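Local coordinates for protein uracil-DNA glycosylase (Nitratifractor salsuginis, PDB 5X3G) that belongs to a family of DNA-repair proteins with an alpha/beta fold, its helices arranged about a four-stranded parallel sheet, at residues Q13-L18 and E26-L31; D40-W45 and R180-A185; V125-L130 and P248-L253. All coordinates share one frame; numbering follows the deposited sequence.

Contact 1 of 3, residues Q13-L18 and E26-L31; sequences QLQELL and EWEPIL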
loop_
_atom_site.group_PDB
_atom_site.type_symbol
_atom_site.label_atom_id
_atom_site.label_comp_id
_atom_site.label_asym_id
_atom_site.label_seq_id
_atom_site.Cartn_x
_atom_site.Cartn_y
_atom_site.Cartn_z
ATOM N N GLN A 13 -25.093 -5.187 1.452
ATOM C CA GLN A 13 -23.941 -6.073 1.343
ATOM C C GLN A 13 -22.626 -5.307 1.413
ATOM O O GLN A 13 -21.642 -5.827 1.944
ATOM C CB GLN A 13 -24.006 -6.871 0.042
ATOM C CG GLN A 13 -25.259 -7.709 -0.122
ATOM C CD GLN A 13 -25.187 -8.614 -1.334
ATOM O OE1 GLN A 13 -24.139 -9.189 -1.630
ATOM N NE2 GLN A 13 -26.300 -8.740 -2.047
ATOM N N LEU A 14 -22.582 -4.087 0.872
ATOM C CA LEU A 14 -21.337 -3.323 0.893
ATOM C C LEU A 14 -21.045 -2.785 2.287
ATOM O O LEU A 14 -19.887 -2.770 2.722
ATOM C CB LEU A 14 -21.392 -2.184 -0.124
ATOM C CG LEU A 14 -21.496 -2.603 -1.591
ATOM C CD1 LEU A 14 -21.490 -1.384 -2.508
ATOM C CD2 LEU A 14 -20.382 -3.571 -1.952
ATOM N N GLN A 15 -22.079 -2.331 3.000
ATOM C CA GLN A 15 -21.892 -1.981 4.404
ATOM C C GLN A 15 -21.421 -3.194 5.201
ATOM O O GLN A 15 -20.554 -3.076 6.081
ATOM C CB GLN A 15 -23.189 -1.407 4.979
ATOM C CG GLN A 15 -23.609 -0.090 4.332
ATOM C CD GLN A 15 -25.007 0.344 4.729
ATOM O OE1 GLN A 15 -25.924 -0.472 4.810
ATOM N NE2 GLN A 15 -25.178 1.639 4.968
ATOM N N GLU A 16 -21.961 -4.376 4.884
ATOM C CA GLU A 16 -21.454 -5.600 5.497
ATOM C C GLU A 16 -19.978 -5.808 5.179
ATOM O O GLU A 16 -19.192 -6.150 6.067
ATOM C CB GLU A 16 -22.265 -6.809 5.036
ATOM C CG GLU A 16 -21.785 -8.113 5.656
ATOM C CD GLU A 16 -22.415 -9.340 5.033
ATOM O OE1 GLU A 16 -22.393 -10.406 5.683
ATOM O OE2 GLU A 16 -22.928 -9.243 3.899
ATOM N N LEU A 17 -19.587 -5.614 3.918
ATOM C CA LEU A 17 -18.190 -5.797 3.533
ATOM C C LEU A 17 -17.281 -4.847 4.299
ATOM O O LEU A 17 -16.184 -5.230 4.722
ATOM C CB LEU A 17 -18.031 -5.588 2.028
ATOM C CG LEU A 17 -16.603 -5.640 1.482
ATOM C CD1 LEU A 17 -16.010 -7.035 1.612
ATOM C CD2 LEU A 17 -16.566 -5.163 0.043
ATOM N N LEU A 18 -17.722 -3.602 4.489
ATOM C CA LEU A 18 -16.939 -2.653 5.272
ATOM C C LEU A 18 -16.800 -3.116 6.716
ATOM O O LEU A 18 -15.710 -3.049 7.296
ATOM C CB LEU A 18 -17.575 -1.265 5.211
ATOM C CG LEU A 18 -17.007 -0.287 4.178
ATOM C CD1 LEU A 18 -17.451 -0.650 2.768
ATOM C CD2 LEU A 18 -17.417 1.132 4.534
ATOM N N GLU A 26 -17.429 6.185 9.060
ATOM C CA GLU A 26 -17.014 7.454 8.466
ATOM C C GLU A 26 -16.545 7.295 7.028
ATOM O O GLU A 26 -16.557 8.274 6.272
ATOM C CB GLU A 26 -15.882 8.100 9.264
ATOM C CG GLU A 26 -16.252 8.665 10.613
ATOM C CD GLU A 26 -15.097 9.428 11.229
ATOM O OE1 GLU A 26 -14.068 9.601 10.541
ATOM O OE2 GLU A 26 -15.213 9.854 12.396
ATOM N N TRP A 27 -16.116 6.096 6.639
ATOM C CA TRP A 27 -15.646 5.858 5.284
ATOM C C TRP A 27 -16.773 5.713 4.272
ATOM O O TRP A 27 -16.498 5.734 3.067
ATOM C CB TRP A 27 -14.762 4.612 5.254
ATOM C CG TRP A 27 -13.347 4.912 5.590
ATOM C CD1 TRP A 27 -12.689 4.606 6.744
ATOM C CD2 TRP A 27 -12.411 5.609 4.766
ATOM N NE1 TRP A 27 -11.394 5.061 6.683
ATOM C CE2 TRP A 27 -11.199 5.682 5.477
ATOM C CE3 TRP A 27 -12.481 6.177 3.490
ATOM C CZ2 TRP A 27 -10.065 6.296 4.956
ATOM C CZ3 TRP A 27 -11.358 6.787 2.975
ATOM C CH2 TRP A 27 -10.165 6.843 3.707
ATOM N N GLU A 28 -18.020 5.584 4.722
ATOM C CA GLU A 28 -19.118 5.356 3.784
ATOM C C GLU A 28 -19.305 6.461 2.746
ATOM O O GLU A 28 -19.555 6.122 1.575
ATOM C CB GLU A 28 -20.420 5.118 4.560
ATOM C CG GLU A 28 -20.516 3.724 5.156
ATOM C CD GLU A 28 -21.903 3.395 5.670
ATOM O OE1 GLU A 28 -22.864 4.097 5.288
ATOM O OE2 GLU A 28 -22.033 2.428 6.449
ATOM N N PRO A 29 -19.217 7.759 3.073
ATOM C CA PRO A 29 -19.423 8.778 2.025
ATOM C C PRO A 29 -18.442 8.681 0.870
ATOM O O PRO A 29 -18.799 9.030 -0.263
ATOM C CB PRO A 29 -19.261 10.100 2.787
ATOM C CG PRO A 29 -19.601 9.768 4.187
ATOM C CD PRO A 29 -19.084 8.380 4.403
ATOM N N ILE A 30 -17.219 8.222 1.117
ATOM C CA ILE A 30 -16.218 8.129 0.059
ATOM C C ILE A 30 -16.191 6.736 -0.560
ATOM O O ILE A 30 -16.055 6.593 -1.778
ATOM C CB ILE A 30 -14.832 8.520 0.614
ATOM C CG1 ILE A 30 -14.860 9.929 1.210
ATOM C CG2 ILE A 30 -13.771 8.437 -0.472
ATOM C CD1 ILE A 30 -13.536 10.357 1.810
ATOM N N LEU A 31 -16.342 5.702 0.263
ATOM C CA LEU A 31 -16.067 4.328 -0.143
ATOM C C LEU A 31 -17.273 3.645 -0.777
ATOM O O LEU A 31 -17.113 2.882 -1.737
ATOM C CB LEU A 31 -15.581 3.530 1.071
ATOM C CG LEU A 31 -14.650 2.335 0.894
ATOM C CD1 LEU A 31 -13.531 2.661 -0.081
ATOM C CD2 LEU A 31 -14.079 1.948 2.252
#
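Two consecutive helices near the N-terminus, 11-20 and 28-35, pack here through Q15 and L18 of the first and W27, E28 and L31 around the start of the second. They are the first two helices of this alpha/beta protein, ahead of the first strand of its parallel sheet, and pack against helices 40-48 and 179-196. The contact is a small apolar centre with one polar pair beside it.

L18 carries the apolar part. Its CA-CB bond points at 26-31, and its CD2 methyl meets three residues. CD2 lies 4.1 Å from L31 CD2, and the two leucine side chains run past each other in opposite directions. The same L18 CD2 is 4.1 Å from E28 CG, so it packs on the aliphatic stem of the glutamate rather than on its charge. W27 adds its CB, 4.4 Å from L18 CD2. The indole then turns away; its NE1 bonds to L66 O, and its ring meets F63 edge-to-face. L32 and L35 also touch L18, and L31 reaches on to F189 and L193 of helix 179-196.

The polar pair is Q15 and E28. Both chains are extended beyond CG, and they meet at about a right angle. In Q15, CG lies anti to the carbonyl carbon (chi1 -64°), and the straight chain carries the amide across to E28. There Q15 NE2 gives a weak hydrogen bond to E28 OE1, 3.4 Å long but fairly straight at 162°. Amide and carboxylate planes are turned 46° apart, so the groups do not lie flat against each other. The second carboxylate oxygen, E28 OE2, rests 3.6 Å from Q15 CG.

Contact 2 of 3, residues D40-W45 and R180-A185; sequences DSYLEW and RRHIRA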
loop_
_atom_site.group_PDB
_atom_site.type_symbol
_atom_site.label_atom_id
_atom_site.label_comp_id
_atom_site.label_asym_id
_atom_site.label_seq_id
_atom_site.Cartn_x
_atom_site.Cartn_y
_atom_site.Cartn_z
ATOM N N ASP A 40 -22.378 -4.872 -11.479
ATOM C CA ASP A 40 -23.137 -5.638 -10.490
ATOM C C ASP A 40 -22.681 -7.091 -10.412
ATOM O O ASP A 40 -22.519 -7.637 -9.313
ATOM C CB ASP A 40 -24.632 -5.564 -10.805
ATOM C CG ASP A 40 -25.290 -4.327 -10.228
ATOM O OD1 ASP A 40 -25.581 -4.321 -9.012
ATOM O OD2 ASP A 40 -25.513 -3.358 -10.984
ATOM N N SER A 41 -22.480 -7.741 -11.562
ATOM C CA SER A 41 -22.034 -9.132 -11.544
ATOM C C SER A 41 -20.680 -9.265 -10.860
ATOM O O SER A 41 -20.453 -10.208 -10.091
ATOM C CB SER A 41 -21.974 -9.688 -12.967
ATOM N N TYR A 42 -19.771 -8.321 -11.120
ATOM C CA TYR A 42 -18.478 -8.329 -10.443
ATOM C C TYR A 42 -18.651 -8.240 -8.932
ATOM O O TYR A 42 -17.941 -8.915 -8.176
ATOM C CB TYR A 42 -17.615 -7.177 -10.958
ATOM C CG TYR A 42 -16.147 -7.302 -10.620
ATOM C CD1 TYR A 42 -15.270 -7.946 -11.482
ATOM C CD2 TYR A 42 -15.639 -6.777 -9.439
ATOM C CE1 TYR A 42 -13.928 -8.065 -11.179
ATOM C CE2 TYR A 42 -14.296 -6.891 -9.127
ATOM C CZ TYR A 42 -13.446 -7.537 -10.000
ATOM O OH TYR A 42 -12.111 -7.652 -9.698
ATOM N N LEU A 43 -19.601 -7.420 -8.472
ATOM C CA LEU A 43 -19.845 -7.300 -7.038
ATOM C C LEU A 43 -20.418 -8.589 -6.463
ATOM O O LEU A 43 -20.085 -8.972 -5.335
ATOM C CB LEU A 43 -20.780 -6.124 -6.758
ATOM C CG LEU A 43 -20.122 -4.745 -6.750
ATOM C CD1 LEU A 43 -21.159 -3.649 -6.563
ATOM C CD2 LEU A 43 -19.073 -4.681 -5.655
ATOM N N GLU A 44 -21.287 -9.269 -7.215
ATOM C CA GLU A 44 -21.825 -10.541 -6.740
ATOM C C GLU A 44 -20.728 -11.595 -6.632
ATOM O O GLU A 44 -20.645 -12.317 -5.628
ATOM C CB GLU A 44 -22.943 -11.019 -7.668
ATOM N N TRP A 45 -19.876 -11.696 -7.658
ATOM C CA TRP A 45 -18.738 -12.607 -7.592
ATOM C C TRP A 45 -17.838 -12.284 -6.409
ATOM O O TRP A 45 -17.357 -13.188 -5.717
ATOM C CB TRP A 45 -17.934 -12.544 -8.889
ATOM C CG TRP A 45 -16.591 -13.189 -8.759
ATOM C CD1 TRP A 45 -16.335 -14.518 -8.611
ATOM C CD2 TRP A 45 -15.317 -12.531 -8.737
ATOM N NE1 TRP A 45 -14.982 -14.734 -8.513
ATOM C CE2 TRP A 45 -14.335 -13.529 -8.587
ATOM C CE3 TRP A 45 -14.913 -11.196 -8.839
ATOM C CZ2 TRP A 45 -12.976 -13.236 -8.533
ATOM C CZ3 TRP A 45 -13.562 -10.907 -8.785
ATOM C CH2 TRP A 45 -12.611 -11.922 -8.634
ATOM N N ARG A 180 -4.729 -7.218 -15.733
ATOM C CA ARG A 180 -5.091 -6.033 -16.507
ATOM C C ARG A 180 -6.599 -5.814 -16.500
ATOM O O ARG A 180 -7.074 -4.685 -16.300
ATOM C CB ARG A 180 -4.573 -6.165 -17.940
ATOM N N ARG A 181 -7.369 -6.888 -16.700
ATOM C CA ARG A 181 -8.823 -6.782 -16.672
ATOM C C ARG A 181 -9.320 -6.293 -15.316
ATOM O O ARG A 181 -10.246 -5.476 -15.248
ATOM C CB ARG A 181 -9.453 -8.131 -17.014
ATOM N N HIS A 182 -8.719 -6.780 -14.228
ATOM C CA HIS A 182 -9.151 -6.355 -12.900
ATOM C C HIS A 182 -8.845 -4.882 -12.661
ATOM O O HIS A 182 -9.696 -4.142 -12.153
ATOM C CB HIS A 182 -8.498 -7.225 -11.826
ATOM C CG HIS A 182 -9.075 -8.604 -11.734
ATOM N ND1 HIS A 182 -10.392 -8.838 -11.404
ATOM C CD2 HIS A 182 -8.513 -9.822 -11.918
ATOM C CE1 HIS A 182 -10.618 -10.139 -11.396
ATOM N NE2 HIS A 182 -9.494 -10.759 -11.705
ATOM N N ILE A 183 -7.639 -4.437 -13.022
ATOM C CA ILE A 183 -7.290 -3.025 -12.874
ATOM C C ILE A 183 -8.264 -2.153 -13.660
ATOM O O ILE A 183 -8.732 -1.113 -13.171
ATOM C CB ILE A 183 -5.830 -2.790 -13.308
ATOM C CG1 ILE A 183 -4.869 -3.394 -12.282
ATOM C CG2 ILE A 183 -5.550 -1.306 -13.506
ATOM C CD1 ILE A 183 -3.548 -3.834 -12.870
ATOM N N ARG A 184 -8.603 -2.578 -14.879
ATOM C CA ARG A 184 -9.580 -1.836 -15.669
ATOM C C ARG A 184 -10.940 -1.818 -14.982
ATOM O O ARG A 184 -11.634 -0.793 -14.987
ATOM C CB ARG A 184 -9.674 -2.443 -17.068
ATOM C CG ARG A 184 -10.599 -1.728 -18.035
ATOM C CD ARG A 184 -9.853 -1.470 -19.336
ATOM N NE ARG A 184 -10.736 -1.146 -20.452
ATOM C CZ ARG A 184 -10.382 -0.389 -21.485
ATOM N NH1 ARG A 184 -9.167 0.142 -21.539
ATOM N NH2 ARG A 184 -11.245 -0.157 -22.461
ATOM N N ALA A 185 -11.327 -2.935 -14.358
ATOM C CA ALA A 185 -12.613 -2.993 -13.670
ATOM C C ALA A 185 -12.633 -2.119 -12.419
ATOM O O ALA A 185 -13.706 -1.678 -11.992
ATOM C CB ALA A 185 -12.951 -4.438 -13.308
#
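Helix segments 40-45 and 180-185 cross at -114°, with Y42 and A185 nearest through their CA atoms and the axes still 12.7 Å apart. Large aromatic side chains bridge that distance.

Y42 has CG anti to the backbone N (chi1 -164°), which sends its phenol across to the second helix. Its OH makes a 2.7 Å hydrogen bond with H182 ND1, meeting the imidazole at its edge, near the ring plane. The two rings touch rim to rim, neither over the face of the other. W45 lies on one face of the Y42 ring, its CE3 4.0 Å above the ring plane. W45 also reaches H182, with W45 CH2 3.8 Å from H182 CE1. Their planes are only 19° apart, but the rings are slid apart and barely overlap. On the same tyrosine ring, Y42 CE1 packs on A185 CB at 4.3 Å. L172 touches all three members of this aromatic cluster.

Both imidazole nitrogens are engaged, since H182 NE2 bonds to T174 OG1. This fixes the rotation of the buried ring. W186 NE1 donates a second bond to Y42 OH, so two nitrogens of helix 179-196 grip one phenol oxygen.

Contact 3 of 3, residues V125-L130 and P248-L253; sequences VARGSL and PMDLLL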
loop_
_atom_site.group_PDB
_atom_site.type_symbol
_atom_site.label_atom_id
_atom_site.label_comp_id
_atom_site.label_asym_id
_atom_site.label_seq_id
_atom_site.Cartn_x
_atom_site.Cartn_y
_atom_site.Cartn_z
ATOM N N VAL A 125 19.166 4.328 5.572
ATOM C CA VAL A 125 20.086 5.393 5.182
ATOM C C VAL A 125 19.518 6.756 5.560
ATOM O O VAL A 125 20.205 7.590 6.160
ATOM C CB VAL A 125 20.395 5.315 3.677
ATOM C CG1 VAL A 125 21.194 6.538 3.232
ATOM C CG2 VAL A 125 21.143 4.032 3.353
ATOM N N ALA A 126 18.250 6.999 5.213
ATOM C CA ALA A 126 17.664 8.325 5.378
ATOM C C ALA A 126 17.581 8.734 6.840
ATOM O O ALA A 126 17.586 9.931 7.152
ATOM C CB ALA A 126 16.276 8.364 4.740
ATOM N N ARG A 127 17.495 7.769 7.748
ATOM C CA ARG A 127 17.392 8.064 9.169
ATOM C C ARG A 127 18.751 8.180 9.847
ATOM O O ARG A 127 18.804 8.411 11.059
ATOM C CB ARG A 127 16.544 6.994 9.865
ATOM C CG ARG A 127 17.277 5.702 10.172
ATOM C CD ARG A 127 16.355 4.717 10.870
ATOM N NE ARG A 127 15.694 5.312 12.030
ATOM C CZ ARG A 127 16.229 5.383 13.245
ATOM N NH1 ARG A 127 17.441 4.898 13.470
ATOM N NH2 ARG A 127 15.544 5.941 14.232
ATOM N N GLY A 128 19.844 8.037 9.100
ATOM C CA GLY A 128 21.170 8.194 9.661
ATOM C C GLY A 128 21.713 6.993 10.403
ATOM O O GLY A 128 22.586 7.158 11.261
ATOM N N SER A 129 21.218 5.791 10.112
ATOM C CA SER A 129 21.755 4.578 10.717
ATOM C C SER A 129 22.874 3.980 9.872
ATOM O O SER A 129 23.917 3.587 10.401
ATOM C CB SER A 129 20.639 3.548 10.921
ATOM O OG SER A 129 19.714 3.985 11.904
ATOM N N LEU A 130 22.673 3.909 8.560
ATOM C CA LEU A 130 23.646 3.345 7.639
ATOM C C LEU A 130 24.342 4.453 6.866
ATOM O O LEU A 130 23.735 5.483 6.554
ATOM C CB LEU A 130 22.982 2.392 6.639
ATOM C CG LEU A 130 22.452 1.031 7.085
ATOM C CD1 LEU A 130 21.698 0.372 5.934
ATOM C CD2 LEU A 130 23.594 0.150 7.550
ATOM N N PRO A 248 11.193 12.046 6.950
ATOM C CA PRO A 248 10.399 12.580 8.071
ATOM C C PRO A 248 9.430 11.586 8.676
ATOM O O PRO A 248 8.932 11.824 9.783
ATOM C CB PRO A 248 9.655 13.762 7.438
ATOM C CG PRO A 248 10.525 14.180 6.312
ATOM C CD PRO A 248 11.090 12.907 5.760
HETATM N N MSE A 249 9.149 10.483 7.997
HETATM C CA MSE A 249 8.206 9.506 8.508
HETATM C C MSE A 249 8.845 8.579 9.528
HETATM O O MSE A 249 8.152 8.019 10.379
HETATM C CB MSE A 249 7.623 8.699 7.358
HETATM C CG MSE A 249 6.933 9.537 6.312
HETATM SE SE MSE A 249 5.927 8.368 5.117
HETATM C CE MSE A 249 5.768 9.524 3.559
ATOM N N ASP A 250 10.167 8.452 9.432
ATOM C CA ASP A 250 10.970 7.517 10.222
ATOM C C ASP A 250 10.219 6.204 10.432
ATOM O O ASP A 250 9.917 5.790 11.552
ATOM C CB ASP A 250 11.388 8.129 11.559
ATOM C CG ASP A 250 12.624 7.460 12.142
ATOM O OD1 ASP A 250 13.069 6.430 11.591
ATOM O OD2 ASP A 250 13.150 7.964 13.158
ATOM N N LEU A 251 9.925 5.550 9.305
ATOM C CA LEU A 251 9.039 4.392 9.296
ATOM C C LEU A 251 9.608 3.195 10.045
ATOM O O LEU A 251 8.843 2.297 10.417
ATOM C CB LEU A 251 8.726 4.002 7.852
ATOM C CG LEU A 251 7.924 5.057 7.083
ATOM C CD1 LEU A 251 8.015 4.827 5.584
ATOM C CD2 LEU A 251 6.472 5.052 7.543
ATOM N N LEU A 252 10.917 3.154 10.280
ATOM C CA LEU A 252 11.530 2.033 10.977
ATOM C C LEU A 252 11.686 2.274 12.472
ATOM O O LEU A 252 12.161 1.383 13.179
ATOM C CB LEU A 252 12.892 1.704 10.357
ATOM C CG LEU A 252 12.867 1.274 8.887
ATOM C CD1 LEU A 252 14.247 0.886 8.428
ATOM C CD2 LEU A 252 11.894 0.128 8.661
ATOM N N LEU A 253 11.292 3.441 12.972
ATOM C CA LEU A 253 11.349 3.707 14.403
ATOM C C LEU A 253 10.184 3.019 15.104
ATOM O O LEU A 253 9.026 3.184 14.706
ATOM C CB LEU A 253 11.313 5.213 14.667
ATOM C CG LEU A 253 11.284 5.664 16.128
ATOM C CD1 LEU A 253 12.639 5.465 16.789
ATOM C CD2 LEU A 253 10.826 7.115 16.237
#
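R127 and D250 join the turn after helix 114-126 to the C-terminal loop by a surface salt bridge with two prongs. The main prong runs from R127 NE to D250 OD1. It is 2.9 Å long and almost perfectly straight, at 178°. OD1 uses its syn lone pair and lies in the guanidinium plane. The second prong, R127 NH2 to D250 OD2, is weak at 3.3 Å. Guanidinium and carboxylate planes differ by 30°, so the two groups meet nearly flat, edge to edge.

A further side-chain hydrogen bond steadies the arginine. R127 NH1 donates to S129 OG at 2.9 Å, again close to the guanidinium plane. All three guanidinium nitrogens are therefore used, and the group is held against rotation. The arginine chain bends at its third torsion (chi3 -52°), which turns the guanidinium toward both partners.

Van der Waals contact is slight: the L253 CD1 methyl comes to 3.9 Å from R127 NH2, beside the charged pair.

Backbone bonds shape both sides. G128 ends the helix in a Schellman motif with positive phi, and G128 N bonds to V125 O. D250 opens a type I beta turn, closed by L253 N to D250 O at 3.1 Å. R255 NH1 also bonds to D250 O.

Inward of the salt bridge, the turn sits on helices. L252 packs on A123 and L124 of helix 114-126 and on L155 of helix 152-161. L251 touches F119, L155 and F159, and reaches F246 of helix 240-246.

Overall arrangement
Contacts 1 and 2 are neighbours, with centres 18 Å apart. They touch where L14 CD2 meets L43 CD2 at 4.1 Å, and helix 40-48 is the next helix in the chain after 28-35. Helix 179-196 serves both: its H182 and A185 take part in contact 2, and its F189 and L193 pack on L31 of contact 1. Contact 3 lies on the opposite side of the chain's centre. Its centre is 35 Å from that of contact 1 and 39 Å from that of contact 2, with nearest atoms about 16 Å and 23 Å apart. Along the chain, contact 1 closes before the others open, while the segments of contacts 2 and 3 alternate.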